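Local coordinates for protein putative amidohydrolase (Unidentified, PDB 3MKV) that probably cleaves dipeptides that end in proline, acting as a zinc-dependent prolidase of the amidohydrolase superfamily, at residues G32-V37 with A376-L381; E176-V181 with I217-A222; T229-H234 with C247-I252; A271-T276 with A317-G322. One frame throughout, in Å; residues are numbered along the deposited sequence.

Contact 1 of 4, residues G32-V37 with A376-L381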
loop_
_atom_site.group_PDB
_atom_site.type_symbol
_atom_site.label_atom_id
_atom_site.label_comp_id
_atom_site.label_asym_id
_atom_site.label_seq_id
_atom_site.Cartn_x
_atom_site.Cartn_y
_atom_site.Cartn_z
ATOM N N GLY A 32 -38.258 31.766 18.928
ATOM C CA GLY A 32 -38.094 30.346 18.667
ATOM C C GLY A 32 -38.828 29.402 19.598
ATOM O O GLY A 32 -38.959 28.220 19.299
ATOM N N PHE A 33 -39.314 29.907 20.723
ATOM C CA PHE A 33 -39.919 29.026 21.719
ATOM C C PHE A 33 -41.348 29.387 22.099
ATOM O O PHE A 33 -41.753 30.547 22.016
ATOM C CB PHE A 33 -39.052 28.976 22.977
ATOM C CG PHE A 33 -37.706 28.375 22.751
ATOM C CD1 PHE A 33 -37.502 27.017 22.928
ATOM C CD2 PHE A 33 -36.638 29.164 22.348
ATOM C CE1 PHE A 33 -36.253 26.454 22.719
ATOM C CE2 PHE A 33 -35.383 28.609 22.134
ATOM C CZ PHE A 33 -35.190 27.251 22.321
ATOM N N ILE A 34 -42.108 28.374 22.504
ATOM C CA ILE A 34 -43.413 28.581 23.111
ATOM C C ILE A 34 -43.218 29.213 24.485
ATOM O O ILE A 34 -42.471 28.693 25.313
ATOM C CB ILE A 34 -44.163 27.259 23.306
ATOM C CG1 ILE A 34 -44.305 26.520 21.970
ATOM C CG2 ILE A 34 -45.490 27.512 24.004
ATOM C CD1 ILE A 34 -44.731 27.407 20.846
ATOM N N ARG A 35 -43.892 30.329 24.729
ATOM C CA ARG A 35 -43.676 31.089 25.948
ATOM C C ARG A 35 -44.834 30.888 26.919
ATOM O O ARG A 35 -44.626 30.668 28.114
ATOM C CB ARG A 35 -43.501 32.574 25.617
ATOM C CG ARG A 35 -43.083 33.430 26.795
ATOM C CD ARG A 35 -41.615 33.226 27.148
ATOM N NE ARG A 35 -41.397 33.324 28.589
ATOM C CZ ARG A 35 -40.202 33.344 29.172
ATOM N NH1 ARG A 35 -39.094 33.291 28.440
ATOM N NH2 ARG A 35 -40.115 33.428 30.495
ATOM N N GLU A 36 -46.053 30.958 26.395
ATOM C CA GLU A 36 -47.241 30.761 27.210
ATOM C C GLU A 36 -48.314 30.013 26.436
ATOM O O GLU A 36 -48.429 30.143 25.216
ATOM C CB GLU A 36 -47.798 32.098 27.700
ATOM C CG GLU A 36 -46.864 32.868 28.620
ATOM C CD GLU A 36 -47.334 34.296 28.869
ATOM O OE1 GLU A 36 -46.469 35.198 28.950
ATOM O OE2 GLU A 36 -48.565 34.515 28.971
ATOM N N VAL A 37 -49.096 29.227 27.165
ATOM C CA VAL A 37 -50.196 28.479 26.592
ATOM C C VAL A 37 -51.335 28.463 27.612
ATOM O O VAL A 37 -51.421 27.552 28.439
ATOM C CB VAL A 37 -49.768 27.027 26.260
ATOM C CG1 VAL A 37 -50.923 26.249 25.644
ATOM C CG2 VAL A 37 -48.558 27.019 25.333
ATOM N N ALA A 376 -40.893 24.864 24.959
ATOM C CA ALA A 376 -40.710 23.984 23.804
ATOM C C ALA A 376 -40.367 24.772 22.544
ATOM O O ALA A 376 -40.513 25.995 22.502
ATOM C CB ALA A 376 -41.976 23.144 23.568
ATOM N N HIS A 377 -39.915 24.073 21.511
ATOM C CA HIS A 377 -39.611 24.737 20.243
ATOM C C HIS A 377 -40.901 25.189 19.570
ATOM O O HIS A 377 -41.880 24.441 19.526
ATOM C CB HIS A 377 -38.812 23.824 19.306
ATOM C CG HIS A 377 -37.392 23.622 19.731
ATOM N ND1 HIS A 377 -36.970 22.501 20.415
ATOM C CD2 HIS A 377 -36.297 24.404 19.579
ATOM C CE1 HIS A 377 -35.677 22.602 20.667
ATOM N NE2 HIS A 377 -35.244 23.745 20.166
ATOM N N ALA A 378 -40.899 26.415 19.060
ATOM C CA ALA A 378 -42.060 26.933 18.354
ATOM C C ALA A 378 -42.107 26.325 16.962
ATOM O O ALA A 378 -41.912 27.014 15.953
ATOM C CB ALA A 378 -42.032 28.454 18.287
ATOM N N ASP A 379 -42.332 25.014 16.934
ATOM C CA ASP A 379 -42.651 24.287 15.716
ATOM C C ASP A 379 -44.152 24.081 15.749
ATOM O O ASP A 379 -44.653 23.248 16.508
ATOM C CB ASP A 379 -41.949 22.922 15.690
ATOM C CG ASP A 379 -40.424 23.031 15.693
ATOM O OD1 ASP A 379 -39.876 24.155 15.825
ATOM O OD2 ASP A 379 -39.770 21.974 15.556
ATOM N N VAL A 380 -44.873 24.861 14.951
ATOM C CA VAL A 380 -46.331 24.871 15.023
ATOM C C VAL A 380 -46.969 24.718 13.658
ATOM O O VAL A 380 -46.482 25.259 12.672
ATOM C CB VAL A 380 -46.860 26.190 15.644
ATOM C CG1 VAL A 380 -48.364 26.136 15.790
ATOM C CG2 VAL A 380 -46.207 26.449 16.986
ATOM N N LEU A 381 -48.067 23.979 13.609
ATOM C CA LEU A 381 -48.872 23.883 12.398
ATOM C C LEU A 381 -50.266 24.471 12.626
ATOM O O LEU A 381 -50.781 24.479 13.752
ATOM C CB LEU A 381 -49.029 22.426 11.961
ATOM C CG LEU A 381 -47.791 21.559 11.767
ATOM C CD1 LEU A 381 -48.183 20.271 11.019
ATOM C CD2 LEU A 381 -46.719 22.336 11.009
#
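The Phe33 and His377 rings lie alongside each other and point the same way, with their planes 31° apart and the Phe33 and His377 centroids 5.1 Å apart. CE1 of Phe33 stands 3.6 Å above one face of the His377 imidazole, offset toward its rim. At the edge of the Phe33 ring, close to its plane, lies the carbonyl of Ala376, with O 3.2 Å from CD1. The hydrogen bond between His377 ND1 and Lys368 O would restrict how the imidazole turns.

Next to this pair the backbones form a single bridge. Ala378 N donates to Gly32 O at 2.7 Å in a nearly straight bond (168°), and Ile34 N donates to Ala376 O at 2.9 Å. Gly32 has a positive phi (88°), a backbone shape that glycine adopts readily, while Ala378 is the centre of an inverse gamma turn. Ile34 covers the other side: its CD1 reaches Ala378 CB at 3.9 Å and Val380 CG2 at 4.2 Å, small or branched apolar groups suited to this buried place.

The contact ties a strand near the N-terminus to the chain close to its C-terminus, within a small beta domain built from both ends. Its chemistry is divided: two backbone bonds set the alignment, while Ile34, Ala378 and Val380 pack as a buried apolar patch on the isoleucine side.

Contact 2 of 4, residues E176-V181 with I217-A222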
loop_
_atom_site.group_PDB
_atom_site.type_symbol
_atom_site.label_atom_id
_atom_site.label_comp_id
_atom_site.label_asym_id
_atom_site.label_seq_id
_atom_site.Cartn_x
_atom_site.Cartn_y
_atom_site.Cartn_z
ATOM N N GLU A 176 -13.500 -2.913 13.445
ATOM C CA GLU A 176 -14.009 -2.117 12.337
ATOM C C GLU A 176 -15.274 -1.358 12.710
ATOM O O GLU A 176 -15.449 -0.211 12.308
ATOM C CB GLU A 176 -14.267 -2.979 11.110
ATOM C CG GLU A 176 -13.031 -3.280 10.290
ATOM C CD GLU A 176 -13.355 -3.747 8.880
ATOM O OE1 GLU A 176 -12.494 -4.426 8.277
ATOM O OE2 GLU A 176 -14.456 -3.432 8.366
ATOM N N VAL A 177 -16.156 -1.977 13.487
ATOM C CA VAL A 177 -17.431 -1.335 13.816
ATOM C C VAL A 177 -17.291 -0.319 14.941
ATOM O O VAL A 177 -18.078 0.617 15.043
ATOM C CB VAL A 177 -18.562 -2.362 14.124
ATOM C CG1 VAL A 177 -18.701 -3.330 12.981
ATOM C CG2 VAL A 177 -18.284 -3.114 15.434
ATOM N N ARG A 178 -16.287 -0.497 15.788
ATOM C CA ARG A 178 -15.976 0.529 16.784
ATOM C C ARG A 178 -15.434 1.765 16.098
ATOM O O ARG A 178 -15.943 2.856 16.296
ATOM C CB ARG A 178 -14.959 0.016 17.810
ATOM C CG ARG A 178 -15.577 -0.435 19.118
ATOM C CD ARG A 178 -14.526 -0.920 20.089
ATOM N NE ARG A 178 -15.154 -1.648 21.189
ATOM C CZ ARG A 178 -14.529 -2.527 21.966
ATOM N NH1 ARG A 178 -15.198 -3.135 22.935
ATOM N NH2 ARG A 178 -13.241 -2.803 21.779
ATOM N N ARG A 179 -14.402 1.587 15.278
ATOM C CA ARG A 179 -13.793 2.715 14.591
ATOM C C ARG A 179 -14.826 3.460 13.738
ATOM O O ARG A 179 -14.892 4.687 13.749
ATOM C CB ARG A 179 -12.597 2.257 13.747
ATOM C CG ARG A 179 -11.620 3.398 13.398
ATOM C CD ARG A 179 -10.271 2.885 12.853
ATOM N NE ARG A 179 -10.369 1.529 12.309
ATOM C CZ ARG A 179 -9.830 0.444 12.872
ATOM N NH1 ARG A 179 -9.122 0.542 13.996
ATOM N NH2 ARG A 179 -9.990 -0.746 12.303
ATOM N N ALA A 180 -15.638 2.708 13.009
ATOM C CA ALA A 180 -16.663 3.286 12.165
ATOM C C ALA A 180 -17.614 4.156 12.977
ATOM O O ALA A 180 -17.885 5.298 12.612
ATOM C CB ALA A 180 -17.425 2.188 11.435
ATOM N N VAL A 181 -18.119 3.632 14.086
ATOM C CA VAL A 181 -19.064 4.401 14.884
ATOM C C VAL A 181 -18.389 5.643 15.412
ATOM O O VAL A 181 -18.983 6.712 15.446
ATOM C CB VAL A 181 -19.608 3.592 16.067
ATOM C CG1 VAL A 181 -20.296 4.516 17.074
ATOM C CG2 VAL A 181 -20.559 2.510 15.573
ATOM N N ILE A 217 -22.922 -5.973 17.400
ATOM C CA ILE A 217 -24.033 -5.133 17.845
ATOM C C ILE A 217 -23.750 -4.522 19.207
ATOM O O ILE A 217 -23.887 -3.311 19.390
ATOM C CB ILE A 217 -25.362 -5.911 17.918
ATOM C CG1 ILE A 217 -25.776 -6.404 16.534
ATOM C CG2 ILE A 217 -26.473 -5.046 18.541
ATOM C CD1 ILE A 217 -27.077 -7.226 16.548
ATOM N N ARG A 218 -23.363 -5.362 20.161
ATOM C CA ARG A 218 -23.048 -4.892 21.508
ATOM C C ARG A 218 -21.884 -3.891 21.522
ATOM O O ARG A 218 -21.902 -2.929 22.290
ATOM C CB ARG A 218 -22.781 -6.064 22.460
ATOM C CG ARG A 218 -23.977 -6.997 22.652
ATOM C CD ARG A 218 -23.793 -7.957 23.834
ATOM N NE ARG A 218 -23.042 -9.152 23.451
ATOM C CZ ARG A 218 -23.599 -10.328 23.171
ATOM N NH1 ARG A 218 -24.921 -10.489 23.244
ATOM N NH2 ARG A 218 -22.829 -11.345 22.820
ATOM N N ALA A 219 -20.871 -4.101 20.685
ATOM C CA ALA A 219 -19.804 -3.092 20.569
ATOM C C ALA A 219 -20.350 -1.767 20.032
ATOM O O ALA A 219 -19.998 -0.704 20.532
ATOM C CB ALA A 219 -18.665 -3.584 19.689
ATOM N N ILE A 220 -21.205 -1.837 19.014
ATOM C CA ILE A 220 -21.790 -0.638 18.408
ATOM C C ILE A 220 -22.656 0.134 19.410
ATOM O O ILE A 220 -22.518 1.345 19.555
ATOM C CB ILE A 220 -22.596 -0.971 17.117
ATOM C CG1 ILE A 220 -21.659 -1.444 15.998
ATOM C CG2 ILE A 220 -23.335 0.249 16.624
ATOM C CD1 ILE A 220 -22.330 -2.280 14.904
ATOM N N VAL A 221 -23.533 -0.574 20.115
ATOM C CA VAL A 221 -24.386 0.046 21.127
ATOM C C VAL A 221 -23.571 0.723 22.254
ATOM O O VAL A 221 -23.878 1.835 22.678
ATOM C CB VAL A 221 -25.369 -0.986 21.731
ATOM C CG1 VAL A 221 -26.155 -0.357 22.830
ATOM C CG2 VAL A 221 -26.311 -1.551 20.650
ATOM N N ALA A 222 -22.531 0.051 22.735
ATOM C CA ALA A 222 -21.674 0.617 23.777
ATOM C C ALA A 222 -20.994 1.898 23.306
ATOM O O ALA A 222 -20.965 2.896 24.021
ATOM C CB ALA A 222 -20.648 -0.396 24.217
HETATM O O HOH W 1 -17.499 -0.852 22.229
#
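Two neighbouring helices of the TIM barrel, 174-187 and 214-225, run nearly the same way and meet where Val177 and Val181 pack against Ile220. The short segments' axes come within 8.9 Å at an angle of 25°, an ordinary spacing for helices packed through valine, isoleucine and alanine.

Ile220 carries most of the apolar contact. Its CG1 branch lies 3.7 Å from Val177 CB, the two side chains crossing at about a right angle, and its CG2 branch lies 3.7 Å from CG2 of Val181. With CG1 anti to the carbonyl carbon and CG2 anti to the backbone N (chi1 -68°), the two branches of Ile220 can serve the two valines, which sit one helical turn apart. Ala219 offers only a methyl, 4.3 Å from Val177 CG2.

Beside this apolar patch, the long side chain of Arg178 extends across to the other helix. A water lying at the edge of its guanidinium, in the plane of that group, accepts from NE of Arg178 at 2.7 Å and donates to the carbonyl O of Ala219 at 3.0 Å. Glu223 is a further, long and weak ionic partner of Arg178. Outside this helix pair, the next residue, Arg179, forms a salt bridge to another chain, with Glu176 of a neighbouring subunit.

Such near-parallel helix packing is characteristic of the outer layer of a TIM barrel.

Contact 3 of 4, residues T229-H234 with C247-I252. With ZN (zinc ion), chain J; SO4 (sulfate ion), chain L.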
loop_
_atom_site.group_PDB
_atom_site.type_symbol
_atom_site.label_atom_id
_atom_site.label_comp_id
_atom_site.label_asym_id
_atom_site.label_seq_id
_atom_site.Cartn_x
_atom_site.Cartn_y
_atom_site.Cartn_z
ATOM N N THR A 229 -25.826 8.769 23.177
ATOM C CA THR A 229 -26.851 8.513 22.189
ATOM C C THR A 229 -27.140 7.015 22.076
ATOM O O THR A 229 -26.799 6.254 22.975
ATOM C CB THR A 229 -26.547 9.185 20.838
ATOM O OG1 THR A 229 -27.726 9.182 20.029
ATOM C CG2 THR A 229 -25.399 8.491 20.106
ATOM N N TYR A 230 -27.782 6.596 20.989
ATOM C CA TYR A 230 -28.306 5.241 20.909
ATOM C C TYR A 230 -28.209 4.695 19.480
ATOM O O TYR A 230 -27.758 5.377 18.553
ATOM C CB TYR A 230 -29.776 5.223 21.379
ATOM C CG TYR A 230 -30.691 5.951 20.419
ATOM C CD1 TYR A 230 -31.335 5.268 19.387
ATOM C CD2 TYR A 230 -30.859 7.330 20.506
ATOM C CE1 TYR A 230 -32.146 5.942 18.477
ATOM C CE2 TYR A 230 -31.659 8.008 19.617
ATOM C CZ TYR A 230 -32.299 7.316 18.604
ATOM O OH TYR A 230 -33.091 8.001 17.720
ATOM N N VAL A 231 -28.663 3.459 19.311
ATOM C CA VAL A 231 -28.615 2.767 18.040
ATOM C C VAL A 231 -30.031 2.429 17.557
ATOM O O VAL A 231 -30.874 1.960 18.326
ATOM C CB VAL A 231 -27.791 1.459 18.180
ATOM C CG1 VAL A 231 -27.911 0.579 16.921
ATOM C CG2 VAL A 231 -26.309 1.768 18.518
ATOM N N LEU A 232 -30.302 2.678 16.282
ATOM C CA LEU A 232 -31.542 2.200 15.685
ATOM C C LEU A 232 -31.115 1.143 14.688
ATOM O O LEU A 232 -30.037 1.254 14.099
ATOM C CB LEU A 232 -32.315 3.321 14.986
ATOM C CG LEU A 232 -31.604 4.059 13.845
ATOM C CD1 LEU A 232 -32.554 4.351 12.694
ATOM C CD2 LEU A 232 -30.937 5.338 14.349
ATOM N N ALA A 233 -31.944 0.114 14.521
ATOM C CA ALA A 233 -31.563 -1.048 13.747
ATOM C C ALA A 233 -32.679 -1.486 12.846
ATOM O O ALA A 233 -33.802 -1.666 13.290
ATOM C CB ALA A 233 -31.170 -2.185 14.664
ATOM N N HIS A 234 -32.355 -1.652 11.572
ATOM C CA HIS A 234 -33.279 -2.185 10.589
ATOM C C HIS A 234 -33.359 -3.701 10.835
ATOM O O HIS A 234 -32.332 -4.382 10.875
ATOM C CB HIS A 234 -32.753 -1.810 9.195
ATOM C CG HIS A 234 -33.191 -2.715 8.083
ATOM N ND1 HIS A 234 -33.934 -2.267 7.013
ATOM C CD2 HIS A 234 -32.936 -4.021 7.840
ATOM C CE1 HIS A 234 -34.144 -3.264 6.171
ATOM N NE2 HIS A 234 -33.553 -4.341 6.653
ATOM N N CYS A 247 -29.216 -7.082 22.563
ATOM C CA CYS A 247 -27.875 -6.523 22.430
ATOM C C CYS A 247 -27.842 -5.046 22.795
ATOM O O CYS A 247 -26.770 -4.460 22.920
ATOM C CB CYS A 247 -27.326 -6.744 21.024
ATOM S SG CYS A 247 -26.935 -8.475 20.660
ATOM N N GLY A 248 -29.016 -4.452 22.974
ATOM C CA GLY A 248 -29.112 -3.111 23.541
ATOM C C GLY A 248 -29.652 -2.039 22.605
ATOM O O GLY A 248 -29.708 -0.868 22.976
ATOM N N VAL A 249 -30.047 -2.435 21.397
ATOM C CA VAL A 249 -30.583 -1.507 20.408
ATOM C C VAL A 249 -31.845 -0.811 20.937
ATOM O O VAL A 249 -32.724 -1.472 21.481
ATOM C CB VAL A 249 -30.914 -2.260 19.122
ATOM C CG1 VAL A 249 -31.692 -1.393 18.172
ATOM C CG2 VAL A 249 -29.642 -2.754 18.465
ATOM N N ARG A 250 -31.941 0.511 20.770
ATOM C CA ARG A 250 -33.067 1.286 21.329
ATOM C C ARG A 250 -34.323 1.398 20.438
ATOM O O ARG A 250 -35.449 1.260 20.924
ATOM C CB ARG A 250 -32.607 2.676 21.756
ATOM C CG ARG A 250 -33.683 3.521 22.440
ATOM C CD ARG A 250 -33.040 4.512 23.426
ATOM N NE ARG A 250 -33.963 5.586 23.791
ATOM C CZ ARG A 250 -34.384 6.528 22.949
ATOM N NH1 ARG A 250 -33.963 6.521 21.696
ATOM N NH2 ARG A 250 -35.241 7.459 23.352
ATOM N N THR A 251 -34.148 1.668 19.149
ATOM C CA THR A 251 -35.307 1.652 18.266
ATOM C C THR A 251 -35.135 0.625 17.166
ATOM O O THR A 251 -34.030 0.422 16.663
ATOM C CB THR A 251 -35.706 3.074 17.697
ATOM O OG1 THR A 251 -34.819 3.482 16.646
ATOM C CG2 THR A 251 -35.701 4.119 18.802
ATOM N N ILE A 252 -36.240 -0.031 16.826
ATOM C CA ILE A 252 -36.275 -1.024 15.769
ATOM C C ILE A 252 -37.053 -0.483 14.584
ATOM O O ILE A 252 -38.096 0.151 14.746
ATOM C CB ILE A 252 -36.980 -2.293 16.237
ATOM C CG1 ILE A 252 -36.213 -2.950 17.399
ATOM C CG2 ILE A 252 -37.176 -3.237 15.066
ATOM C CD1 ILE A 252 -34.888 -3.594 16.992
HETATM ZN ZN ZN J . -34.437 0.047 6.522
HETATM S S SO4 L . -36.169 5.941 26.861
HETATM O O1 SO4 L . -36.336 6.852 25.732
HETATM O O2 SO4 L . -36.173 6.694 28.102
HETATM O O3 SO4 L . -37.267 4.983 26.858
HETATM O O4 SO4 L . -34.891 5.241 26.750
HETATM O O HOH W 2 -29.017 1.838 21.767
#
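Tyr230 lies with one face under the guanidinium of Arg250, whose NH1 stands 3.3 Å above the ring plane and over its centre. The two planes are 58° apart, so this is a cation-pi contact with the guanidinium tilted over the ring; Arg250 CZ is 4.5 Å from the Tyr230 ring centroid. Arginine suits the place because its planar end has several donors: NE gives a bond to O4 of a sulfate, probably from the crystallisation liquor, at 3.1 Å and NH2 one to sulfate O1 at 2.7 Å, while NH1 also serves Val362 O. With CG anti to the backbone N (chi1 -176°), the extended chain carries the guanidinium across the tyrosine, bringing NH1 over its face. Tyr230 OH is hydrogen-bonded to Arg106 NH1.

The backbones pair in parallel. Val231 O accepts from Arg250 N at 3.0 Å and weakly from Thr251 N; one step on, Ala233 N donates to Thr251 O at 3.0 Å. The methyl of Ala233 nestles 3.6 Å from Val249 CG1. Thr251 OG1 is used by Glu253 and Arg106, which satisfies a buried hydroxyl.

A water joins Val231 N to the carbonyl O of Gly248, the glycine whose positive phi closes the preceding helix in a Schellman motif. At the far end of the first strand, His234 ND1 binds a zinc ion at 2.4 Å, a site completed by His254 and the carboxylated Lys193. Strand 232-235, helix 238-246 and strand 251-254 form a beta-alpha-beta crossover, the repeating unit of the TIM barrel, with the metal site at the C-terminal ends of the strands.

Contact 4 of 4, residues A271-T276 with A317-G322. With SO4 (sulfate ion), chain L.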
loop_
_atom_site.group_PDB
_atom_site.type_symbol
_atom_site.label_atom_id
_atom_site.label_comp_id
_atom_site.label_asym_id
_atom_site.label_seq_id
_atom_site.Cartn_x
_atom_site.Cartn_y
_atom_site.Cartn_z
ATOM N N ALA A 271 -37.974 -0.700 24.522
ATOM C CA ALA A 271 -37.551 -0.339 23.175
ATOM C C ALA A 271 -38.724 0.200 22.348
ATOM O O ALA A 271 -39.881 -0.046 22.669
ATOM C CB ALA A 271 -36.906 -1.546 22.481
ATOM N N TYR A 272 -38.416 0.923 21.273
ATOM C CA TYR A 272 -39.442 1.430 20.365
ATOM C C TYR A 272 -39.361 0.776 19.003
ATOM O O TYR A 272 -38.276 0.393 18.549
ATOM C CB TYR A 272 -39.295 2.928 20.147
ATOM C CG TYR A 272 -39.185 3.771 21.394
ATOM C CD1 TYR A 272 -40.243 4.562 21.810
ATOM C CD2 TYR A 272 -38.007 3.814 22.122
ATOM C CE1 TYR A 272 -40.140 5.358 22.939
ATOM C CE2 TYR A 272 -37.890 4.602 23.246
ATOM C CZ TYR A 272 -38.965 5.370 23.656
ATOM O OH TYR A 272 -38.867 6.159 24.783
ATOM N N VAL A 273 -40.511 0.664 18.346
ATOM C CA VAL A 273 -40.541 0.257 16.943
ATOM C C VAL A 273 -41.042 1.381 16.042
ATOM O O VAL A 273 -41.895 2.177 16.428
ATOM C CB VAL A 273 -41.384 -1.025 16.701
ATOM C CG1 VAL A 273 -41.285 -1.434 15.244
ATOM C CG2 VAL A 273 -40.886 -2.161 17.590
ATOM N N VAL A 274 -40.486 1.445 14.840
ATOM C CA VAL A 274 -40.880 2.449 13.861
ATOM C C VAL A 274 -41.259 1.765 12.554
ATOM O O VAL A 274 -40.392 1.457 11.725
ATOM C CB VAL A 274 -39.748 3.459 13.568
ATOM C CG1 VAL A 274 -40.261 4.535 12.632
ATOM C CG2 VAL A 274 -39.211 4.068 14.866
ATOM N N PRO A 275 -42.564 1.527 12.370
ATOM C CA PRO A 275 -43.107 0.916 11.166
ATOM C C PRO A 275 -42.991 1.901 10.023
ATOM O O PRO A 275 -43.092 3.106 10.245
ATOM C CB PRO A 275 -44.594 0.699 11.517
ATOM C CG PRO A 275 -44.679 0.858 13.025
ATOM C CD PRO A 275 -43.612 1.850 13.354
ATOM N N THR A 276 -42.799 1.405 8.807
ATOM C CA THR A 276 -42.673 2.292 7.655
ATOM C C THR A 276 -43.520 1.786 6.486
ATOM O O THR A 276 -43.028 1.623 5.364
ATOM C CB THR A 276 -41.191 2.456 7.246
ATOM O OG1 THR A 276 -40.626 1.173 6.922
ATOM C CG2 THR A 276 -40.389 3.076 8.396
ATOM N N ALA A 317 -49.500 -5.658 22.317
ATOM C CA ALA A 317 -48.354 -5.850 23.197
ATOM C C ALA A 317 -48.001 -4.604 24.015
ATOM O O ALA A 317 -47.239 -4.679 24.986
ATOM C CB ALA A 317 -47.157 -6.311 22.393
ATOM N N GLY A 318 -48.552 -3.460 23.623
ATOM C CA GLY A 318 -48.238 -2.206 24.300
ATOM C C GLY A 318 -46.878 -1.674 23.881
ATOM O O GLY A 318 -46.179 -1.009 24.658
ATOM N N VAL A 319 -46.496 -1.971 22.644
ATOM C CA VAL A 319 -45.252 -1.447 22.091
ATOM C C VAL A 319 -45.366 0.033 21.737
ATOM O O VAL A 319 -46.241 0.444 20.967
ATOM C CB VAL A 319 -44.817 -2.239 20.846
ATOM C CG1 VAL A 319 -43.646 -1.549 20.154
ATOM C CG2 VAL A 319 -44.448 -3.661 21.232
ATOM N N LYS A 320 -44.485 0.834 22.326
ATOM C CA LYS A 320 -44.320 2.225 21.930
ATOM C C LYS A 320 -43.914 2.313 20.448
ATOM O O LYS A 320 -42.811 1.901 20.061
ATOM C CB LYS A 320 -43.272 2.891 22.831
ATOM C CG LYS A 320 -43.779 3.188 24.241
ATOM C CD LYS A 320 -42.737 2.947 25.322
ATOM C CE LYS A 320 -41.519 3.851 25.177
ATOM N NZ LYS A 320 -40.335 3.319 25.926
ATOM N N MET A 321 -44.821 2.846 19.626
ATOM C CA MET A 321 -44.609 2.975 18.185
ATOM C C MET A 321 -44.357 4.419 17.762
ATOM O O MET A 321 -45.031 5.337 18.223
ATOM C CB MET A 321 -45.805 2.419 17.412
ATOM C CG MET A 321 -45.839 0.907 17.359
ATOM S SD MET A 321 -47.160 0.257 16.331
ATOM C CE MET A 321 -48.545 0.347 17.464
ATOM N N GLY A 322 -43.377 4.615 16.883
ATOM C CA GLY A 322 -43.075 5.941 16.358
ATOM C C GLY A 322 -43.575 6.039 14.936
ATOM O O GLY A 322 -44.067 5.072 14.379
HETATM S S SO4 L . -36.169 5.941 26.861
HETATM O O1 SO4 L . -36.336 6.852 25.732
HETATM O O2 SO4 L . -36.173 6.694 28.102
HETATM O O3 SO4 L . -37.267 4.983 26.858
HETATM O O4 SO4 L . -34.891 5.241 26.750
HETATM O O HOH W 3 -42.446 -0.715 23.378
#
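Lys320 CB sits beside the Tyr272 ring, 3.6 Å from CD1 of Tyr272. CG, anti to the carbonyl carbon (chi1 -74°), and CD swing wide of the ring before bends at chi2 and chi3 turn the chain over its face. The modelled position of CE is doubtful, being too close to the ring. NZ is modelled over that face, 3.8 Å from the Tyr272 ring centroid and 31° off its normal, a cation-pi contact whose exact geometry shares the doubt over CE. The ammonium is also hydrogen-bonded to Gly270 O, so lysine's flexible chain lets one charge serve both an aromatic face and a carbonyl. A sulfate ion lies beyond the tyrosine hydroxyl, its O1 2.8 Å from Tyr272 OH; Arg250 holds the same anion.

Alongside, the backbones meet in a single bridge that brings the chain after helix 307-317 up to strand 272-274, a strand of the TIM barrel. Val273 N donates to Lys320 O at 3.1 Å and Gly322 N to Val273 O at 2.9 Å. A little further along the second segment's chain comes Asp326, one of the zinc ligands. A water accepts from Lys320 N and donates to Ala271 O.

On the apolar side, Val273 CG2 meets Val319 CG1 at 3.8 Å, and both valines also touch Met314 of helix 307-317. Gly322, without a side chain, comes close beside Val274, and its carbonyl O is 3.4 Å from Pro275 CD. Met321 curls at chi3 and places SD 4.2 Å from Pro275 CG, crossing the proline ring at about a right angle.

Contacts 2, 3 and 4 form a chain of neighbours through the barrel, while contact 1 stands apart in the beta domain, its centre about 30 Å from that of contact 3 and about 27 Å from that of contact 4. Contacts 2 and 3, with centres about 12 Å apart, meet where Val221 CA packs 3.7 Å from Val231 CG2, joining helix layer to strands. Contacts 3 and 4, again about 12 Å apart, share a sheet: Ile252 N lies 2.7 Å from Tyr272 O, a probable hydrogen bond. Both also touch one sulfate ion. Contact 3 supplies the zinc ligand His234, and in contact 4 the Val274 side chain is about 9 Å from a zinc ion.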